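Local coordinates for MutT/nudix family protein (PDB 4HFQ) that hydrolyses UDP-linked precursors of peptidoglycan biosynthesis as a Nudix-family UDP-X diphosphatase, at residues A[74-78]-A[147-152]; A[125-129]-A[199-203]. All blocks are in the same frame, centred on the assembly; numbering follows the deposited sequence.

Interaction 1 (A[74-78]-A[147-152])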
ATOM      1  N   ALA A  74       8.309   7.253  13.015  1.00  8.28           N
ATOM      2  CA  ALA A  74       8.304   7.227  14.475  1.00  8.45           C
ATOM      3  C   ALA A  74       7.728   8.520  15.042  1.00  8.53           C
ATOM      4  O   ALA A  74       8.147   9.610  14.671  1.00  9.16           O
ATOM      5  CB  ALA A  74       9.720   7.037  14.997  1.00  9.07           C
ATOM      6  N   TRP A  75       6.797   8.348  15.972  1.00  8.57           N
ATOM      7  CA  TRP A  75       6.193   9.432  16.736  1.00  9.14           C
ATOM      8  C   TRP A  75       6.720   9.359  18.149  1.00  9.39           C
ATOM      9  O   TRP A  75       6.369   8.466  18.906  1.00  9.89           O
ATOM     10  CB  TRP A  75       4.690   9.270  16.694  1.00  9.26           C
ATOM     11  CG  TRP A  75       3.923  10.284  17.483  1.00  9.70           C
ATOM     12  CD1 TRP A  75       3.481  10.198  18.800  1.00 10.04           C
ATOM     13  CD2 TRP A  75       3.454  11.578  16.987  1.00  9.82           C
ATOM     14  NE1 TRP A  75       2.762  11.325  19.129  1.00 10.48           N
ATOM     15  CE2 TRP A  75       2.718  12.196  18.089  1.00 10.22           C
ATOM     16  CE3 TRP A  75       3.563  12.260  15.771  1.00 10.04           C
ATOM     17  CZ2 TRP A  75       2.138  13.449  17.966  1.00 10.92           C
ATOM     18  CZ3 TRP A  75       2.967  13.518  15.667  1.00 10.16           C
ATOM     19  CH2 TRP A  75       2.256  14.085  16.740  1.00 11.09           C
ATOM     20  N   ILE A  76       7.633  10.284  18.454  1.00 10.14           N
ATOM     21  CA  ILE A  76       8.356  10.321  19.735  1.00 11.35           C
ATOM     22  C   ILE A  76       8.025  11.647  20.407  1.00 11.96           C
ATOM     23  O   ILE A  76       8.337  12.702  19.877  1.00 12.11           O
ATOM     24  CB  ILE A  76       9.872  10.230  19.461  1.00 11.53           C
ATOM     25  CG1 ILE A  76      10.210   8.920  18.715  1.00 12.07           C
ATOM     26  CG2 ILE A  76      10.668  10.361  20.761  1.00 12.39           C
ATOM     27  CD1 ILE A  76      11.456   8.993  17.864  1.00 13.42           C
ATOM     28  N   VAL A  77       7.363  11.568  21.556  1.00 13.14           N
ATOM     29  CA  VAL A  77       6.975  12.788  22.293  1.00 14.02           C
ATOM     30  C   VAL A  77       7.727  12.881  23.607  1.00 14.75           C
ATOM     31  O   VAL A  77       7.739  11.922  24.376  1.00 15.64           O
ATOM     32  CB  VAL A  77       5.457  12.841  22.564  1.00 13.72           C
ATOM     33  CG1 VAL A  77       5.078  14.029  23.460  1.00 14.24           C
ATOM     34  CG2 VAL A  77       4.673  12.895  21.256  1.00 14.03           C
ATOM     35  N   GLU A  78       8.367  14.030  23.834  1.00 15.04           N
ATOM     36  CA  GLU A  78       9.055  14.306  25.099  1.00 16.60           C
ATOM     37  C   GLU A  78       8.686  15.719  25.505  1.00 16.91           C
ATOM     38  O   GLU A  78       8.762  16.640  24.697  1.00 16.51           O
ATOM     39  CB  GLU A  78      10.564  14.183  24.924  1.00 16.99           C
ATOM     40  CG  GLU A  78      11.013  12.766  24.643  1.00 18.57           C
ATOM     41  CD  GLU A  78      12.507  12.612  24.540  1.00 19.91           C
ATOM     42  OE1 GLU A  78      13.250  13.563  24.876  1.00 21.67           O
ATOM     43  OE2 GLU A  78      12.941  11.518  24.132  1.00 20.29           O
ATOM     44  N   VAL A 147       2.751   4.835  11.165  1.00  8.00           N
ATOM     45  CA  VAL A 147       3.334   5.739  12.159  1.00  7.92           C
ATOM     46  C   VAL A 147       3.209   5.083  13.524  1.00  7.81           C
ATOM     47  O   VAL A 147       2.094   4.887  14.028  1.00  7.92           O
ATOM     48  CB  VAL A 147       2.661   7.119  12.170  1.00  7.75           C
ATOM     49  CG1 VAL A 147       3.426   8.023  13.120  1.00  8.51           C
ATOM     50  CG2 VAL A 147       2.622   7.713  10.761  1.00  7.97           C
ATOM     51  N   PHE A 148       4.363   4.717  14.088  1.00  8.08           N
ATOM     52  CA  PHE A 148       4.444   4.034  15.365  1.00  8.66           C
ATOM     53  C   PHE A 148       4.755   5.018  16.476  1.00  8.80           C
ATOM     54  O   PHE A 148       5.673   5.830  16.355  1.00  9.13           O
ATOM     55  CB  PHE A 148       5.567   2.997  15.341  1.00  8.97           C
ATOM     56  CG  PHE A 148       5.332   1.858  14.380  1.00  8.74           C
ATOM     57  CD1 PHE A 148       4.566   0.762  14.760  1.00  8.81           C
ATOM     58  CD2 PHE A 148       5.904   1.877  13.113  1.00  8.81           C
ATOM     59  CE1 PHE A 148       4.366  -0.306  13.882  1.00  9.19           C
ATOM     60  CE2 PHE A 148       5.721   0.810  12.238  1.00  8.83           C
ATOM     61  CZ  PHE A 148       4.950  -0.271  12.625  1.00  9.51           C
ATOM     62  N   GLY A 149       3.989   4.953  17.558  1.00  9.14           N
ATOM     63  CA  GLY A 149       4.373   5.685  18.777  1.00  9.54           C
ATOM     64  C   GLY A 149       5.530   4.966  19.439  1.00 10.24           C
ATOM     65  O   GLY A 149       5.413   3.763  19.728  1.00 10.81           O
ATOM     66  N   CYS A 150       6.637   5.682  19.656  1.00 10.65           N
ATOM     67  CA  CYS A 150       7.875   5.093  20.183  1.00 11.51           C
ATOM     68  C   CYS A 150       8.450   5.918  21.318  1.00 12.67           C
ATOM     69  O   CYS A 150       8.209   7.113  21.415  1.00 12.74           O
ATOM     70  CB  CYS A 150       8.953   4.947  19.099  1.00 11.32           C
ATOM     71  SG  CYS A 150       8.465   4.030  17.635  1.00 11.34           S
ATOM     72  N   LYS A 151       9.211   5.242  22.169  1.00 14.04           N
ATOM     73  CA  LYS A 151       9.924   5.892  23.263  1.00 15.43           C
ATOM     74  C   LYS A 151      11.418   5.671  23.065  1.00 15.75           C
ATOM     75  O   LYS A 151      11.844   4.553  22.765  1.00 15.05           O
ATOM     76  CB  LYS A 151       9.448   5.302  24.588  1.00 18.15           C
ATOM     77  CG  LYS A 151      10.241   5.757  25.810  1.00 20.91           C
ATOM     78  CD  LYS A 151       9.723   5.098  27.076  1.00 23.72           C
ATOM     79  CE  LYS A 151      10.616   5.459  28.256  1.00 25.66           C
ATOM     80  NZ  LYS A 151      10.018   5.122  29.579  1.00 28.26           N
ATOM     81  N   LEU A 152      12.215   6.734  23.205  1.00 16.33           N
ATOM     82  CA  LEU A 152      13.670   6.634  23.074  1.00 17.56           C
ATOM     83  C   LEU A 152      14.280   6.090  24.363  1.00 17.99           C
ATOM     84  O   LEU A 152      13.770   6.361  25.450  1.00 19.31           O
ATOM     85  CB  LEU A 152      14.301   7.980  22.689  1.00 17.60           C
ATOM     86  CG  LEU A 152      13.850   8.569  21.345  1.00 17.66           C
ATOM     87  CD1 LEU A 152      14.592   9.863  21.038  1.00 18.36           C
ATOM     88  CD2 LEU A 152      14.049   7.575  20.213  1.00 18.55           C
TER
HETATM   89  O   HOH W   1       7.074   9.115  22.825  1.00 29.29           O
HETATM   90  O   HOH W   2      11.466   9.293  24.168  1.00 20.50           O
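Strands 69-78 and 143-153 lie side by side and parallel in the mixed sheet of the Nudix fold, and this contact is the stretch where their pairing gives way to water. Ala74 bridges Phe148 and Trp75 bridges Gly149. Trp75 uses both of its backbone polar atoms: its N donates to Phe148 O at 2.8 Å, and its O receives Cys150 N at 2.9 Å, both nearly straight at the hydrogen. Beyond Trp75 the strands separate, and waters take over the bridging. One accepts from Val77 N and also bonds to Cys150 O, 2.7 Å away; a second accepts from Leu152 N and donates to Glu78 OE2, so that a water links the Leu152 amide to the Glu78 carboxylate.

The side chains sort onto two faces. On one, Trp75 CB rests 4.0 Å from Val147 CG1. With CG anti to the backbone N (chi1 178°), the indole swings away from strand 143-153, and Gly149 beside it adds no side chain to that face. On the other, Ala74 CB lies 4.2 Å from Cys150 SG, and Ile76 crosses Leu152 at about a right angle. Its CG2 branch presses on Leu152 CG at 3.7 Å while its CD1 reaches Leu152 CD2. Leu152 CD1 also borders Glu78 OE2, at the more open end of the pair.

Helices pack on both faces. Helix 106-118 sends Ile114 against Ala74, Cys150 and Leu152, whereas Trp75 packs on Leu190 and Trp191 of helix 184-194 and meets the ring of Tyr194. Strand 120-132 continues the sheet beyond 143-153, and on the other side of Ile76 a backbone bond leads to Cys83 of strand 81-87.

Interaction 2 (A[125-129]-A[199-203])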
ATOM      1  N   GLU A 125       5.768   1.434  21.152  1.00 12.76           N
ATOM      2  CA  GLU A 125       4.664   1.368  22.101  1.00 13.64           C
ATOM      3  C   GLU A 125       3.326   0.992  21.460  1.00 13.38           C
ATOM      4  O   GLU A 125       2.561   0.232  22.044  1.00 14.50           O
ATOM      5  CB  GLU A 125       4.545   2.691  22.868  1.00 15.17           C
ATOM      6  CG  GLU A 125       5.811   3.032  23.652  1.00 17.25           C
ATOM      7  CD  GLU A 125       5.762   4.394  24.335  1.00 19.89           C
ATOM      8  OE1 GLU A 125       5.519   5.414  23.651  1.00 21.83           O
ATOM      9  OE2 GLU A 125       6.017   4.453  25.567  1.00 21.95           O
ATOM     10  N   ARG A 126       3.035   1.533  20.275  1.00 12.66           N
ATOM     11  CA  ARG A 126       1.776   1.215  19.587  1.00 12.31           C
ATOM     12  C   ARG A 126       1.843   1.726  18.163  1.00 11.17           C
ATOM     13  O   ARG A 126       2.715   2.521  17.818  1.00 11.37           O
ATOM     14  CB  ARG A 126       0.563   1.819  20.322  1.00 13.85           C
ATOM     15  CG  ARG A 126       0.559   3.340  20.344  1.00 15.34           C
ATOM     16  CD  ARG A 126      -0.632   3.921  21.105  1.00 17.63           C
ATOM     17  NE  ARG A 126      -1.880   3.778  20.355  1.00 19.64           N
ATOM     18  CZ  ARG A 126      -2.888   4.653  20.389  1.00 20.16           C
ATOM     19  NH1 ARG A 126      -2.792   5.767  21.106  1.00 20.78           N
ATOM     20  NH2 ARG A 126      -3.979   4.417  19.681  1.00 21.08           N
ATOM     21  N   LEU A 127       0.916   1.259  17.340  1.00  9.97           N
ATOM     22  CA  LEU A 127       0.728   1.811  16.006  1.00  9.62           C
ATOM     23  C   LEU A 127      -0.339   2.901  16.110  1.00  9.08           C
ATOM     24  O   LEU A 127      -1.458   2.627  16.577  1.00 10.13           O
ATOM     25  CB  LEU A 127       0.296   0.712  15.033  1.00  9.61           C
ATOM     26  CG  LEU A 127      -0.032   1.114  13.590  1.00  9.55           C
ATOM     27  CD1 LEU A 127       1.189   1.701  12.908  1.00 10.12           C
ATOM     28  CD2 LEU A 127      -0.528  -0.117  12.845  1.00 10.26           C
ATOM     29  N   LEU A 128      -0.007   4.131  15.706  1.00  8.61           N
ATOM     30  CA  LEU A 128      -0.959   5.246  15.789  1.00  8.77           C
ATOM     31  C   LEU A 128      -1.804   5.394  14.529  1.00  8.45           C
ATOM     32  O   LEU A 128      -2.967   5.804  14.601  1.00  8.73           O
ATOM     33  CB  LEU A 128      -0.250   6.568  16.087  1.00  9.50           C
ATOM     34  CG  LEU A 128       0.534   6.610  17.403  1.00 10.15           C
ATOM     35  CD1 LEU A 128       1.415   7.839  17.384  1.00 10.37           C
ATOM     36  CD2 LEU A 128      -0.378   6.646  18.618  1.00 11.17           C
ATOM     37  N   ALA A 129      -1.213   5.117  13.360  1.00  7.97           N
ATOM     38  CA  ALA A 129      -1.899   5.370  12.098  1.00  7.93           C
ATOM     39  C   ALA A 129      -1.306   4.536  11.015  1.00  7.48           C
ATOM     40  O   ALA A 129      -0.098   4.245  11.026  1.00  7.65           O
ATOM     41  CB  ALA A 129      -1.775   6.835  11.696  1.00  8.39           C
ATOM     42  N   GLY A 199      -9.355   6.949  18.301  1.00 13.24           N
ATOM     43  CA  GLY A 199      -8.660   5.690  18.083  1.00 12.67           C
ATOM     44  C   GLY A 199      -7.693   5.766  16.915  1.00 11.63           C
ATOM     45  O   GLY A 199      -7.571   6.783  16.217  1.00 11.64           O
ATOM     46  N   GLN A 200      -7.001   4.656  16.726  1.00 11.12           N
ATOM     47  CA  GLN A 200      -6.081   4.465  15.617  1.00 10.93           C
ATOM     48  C   GLN A 200      -6.649   4.963  14.283  1.00 10.80           C
ATOM     49  O   GLN A 200      -7.794   4.658  13.935  1.00 11.35           O
ATOM     50  CB  GLN A 200      -5.799   2.972  15.516  1.00 11.09           C
ATOM     51  CG  GLN A 200      -4.773   2.649  14.445  1.00 11.16           C
ATOM     52  CD  GLN A 200      -4.322   1.223  14.572  1.00 11.94           C
ATOM     53  OE1 GLN A 200      -3.290   0.937  15.198  1.00 13.97           O
ATOM     54  NE2 GLN A 200      -5.109   0.312  14.020  1.00 10.94           N
ATOM     55  N   TYR A 201      -5.834   5.707  13.533  1.00  9.97           N
ATOM     56  CA  TYR A 201      -6.243   6.210  12.223  1.00 10.09           C
ATOM     57  C   TYR A 201      -5.909   5.198  11.124  1.00  9.84           C
ATOM     58  O   TYR A 201      -4.776   4.769  11.032  1.00  9.91           O
ATOM     59  CB  TYR A 201      -5.555   7.552  11.918  1.00 10.72           C
ATOM     60  CG  TYR A 201      -6.031   8.137  10.613  1.00 11.18           C
ATOM     61  CD1 TYR A 201      -5.502   7.685   9.399  1.00 10.82           C
ATOM     62  CD2 TYR A 201      -7.044   9.106  10.577  1.00 11.76           C
ATOM     63  CE1 TYR A 201      -5.966   8.179   8.190  1.00 11.37           C
ATOM     64  CE2 TYR A 201      -7.504   9.613   9.367  1.00 12.16           C
ATOM     65  CZ  TYR A 201      -6.965   9.143   8.188  1.00 11.44           C
ATOM     66  OH  TYR A 201      -7.445   9.635   6.993  1.00 12.16           O
ATOM     67  N   LEU A 202      -6.891   4.840  10.309  1.00  9.93           N
ATOM     68  CA  LEU A 202      -6.677   3.947   9.178  1.00 10.54           C
ATOM     69  C   LEU A 202      -7.329   4.492   7.922  1.00 10.64           C
ATOM     70  O   LEU A 202      -8.535   4.735   7.899  1.00 12.18           O
ATOM     71  CB  LEU A 202      -7.304   2.576   9.425  1.00 11.79           C
ATOM     72  CG  LEU A 202      -6.858   1.770  10.637  1.00 12.60           C
ATOM     73  CD1 LEU A 202      -7.783   0.566  10.710  1.00 13.99           C
ATOM     74  CD2 LEU A 202      -5.399   1.349  10.520  1.00 12.67           C
ATOM     75  N   ASP A 203      -6.552   4.663   6.863  1.00  9.64           N
ATOM     76  CA  ASP A 203      -7.158   4.952   5.561  1.00 10.27           C
ATOM     77  C   ASP A 203      -7.699   3.693   4.893  1.00 11.23           C
ATOM     78  O   ASP A 203      -7.151   2.616   5.065  1.00 10.37           O
ATOM     79  CB  ASP A 203      -6.160   5.659   4.647  1.00 10.01           C
ATOM     80  CG  ASP A 203      -6.033   7.139   4.952  1.00  9.84           C
ATOM     81  OD1 ASP A 203      -7.077   7.805   5.184  1.00 10.91           O
ATOM     82  OD2 ASP A 203      -4.897   7.645   4.923  1.00  9.56           O
TER
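A short parallel beta bridge adds the C-terminal tail to strand 120-132, making residues 201-202 an extra strand of the Nudix sheet. Ala129 pairs with Tyr201, and their CA atoms are 4.4 Å apart. Tyr201 N donates to Leu128 O over 3.1 Å at 164°. Two CA-H...O contacts flank this bond: Ala129 CA lies 3.1 Å from Tyr201 O, and Gln200 CA lies 3.5 Å from the same Leu128 O.

On the face shared by Ala129 and Tyr201, the two CB atoms touch at 3.9 Å. Tyr201 has CG anti to the backbone N (chi1 -176°), which leads its ring away from Ala129 and residues 125-129 and lets it lie against the ring of Phe131. There its hydroxyl donates to Asp203 OD1 at 2.6 Å, on the syn side of the carboxylate but 33° out of its plane, tying the ring to the chain terminus. Gln200 runs extended, its CG and CD lying across the carbonyls of Leu127 and Leu128, with CG 3.6 Å from Leu128 O. Gln200 N also comes to the edge of the Arg126 guanidinium, with Leu128 CD2 over one face, toward its rim.

Strand 120-132 bulges here, with Leu128 and Ala129 both facing Val147 of strand 143-153 in a classic beta bulge. Leu190 of helix 184-194 packs under Leu128 and Ala129, and Val193 O of that helix holds Arg126 NH1. The tail also belongs to the dimer interface: Leu127 packs on Gln200 of the second subunit, and Leu202 on its Leu127.

Both contacts are parallel strand pairings in one sheet, joined where strand 143-153 of interaction 1 runs beside strand 120-132 of interaction 2. At that seam Gly149 O and N probably accept from Glu125 N and donate to Arg126 O, each at 2.8 Å, and Trp75 packs against Leu128. Interaction 1 is mostly buried: two strand bonds and a wide apolar surface, with waters bridging only where the strands part. Interaction 2 is partly buried and narrower: one bond between its segments, with Tyr201 making a further one to Val130, two CA-H...O contacts and a small apolar touch, while the Tyr201-Asp203 bond stays inside the tail. The second subunit lies against it. Helix 184-194 packs against both.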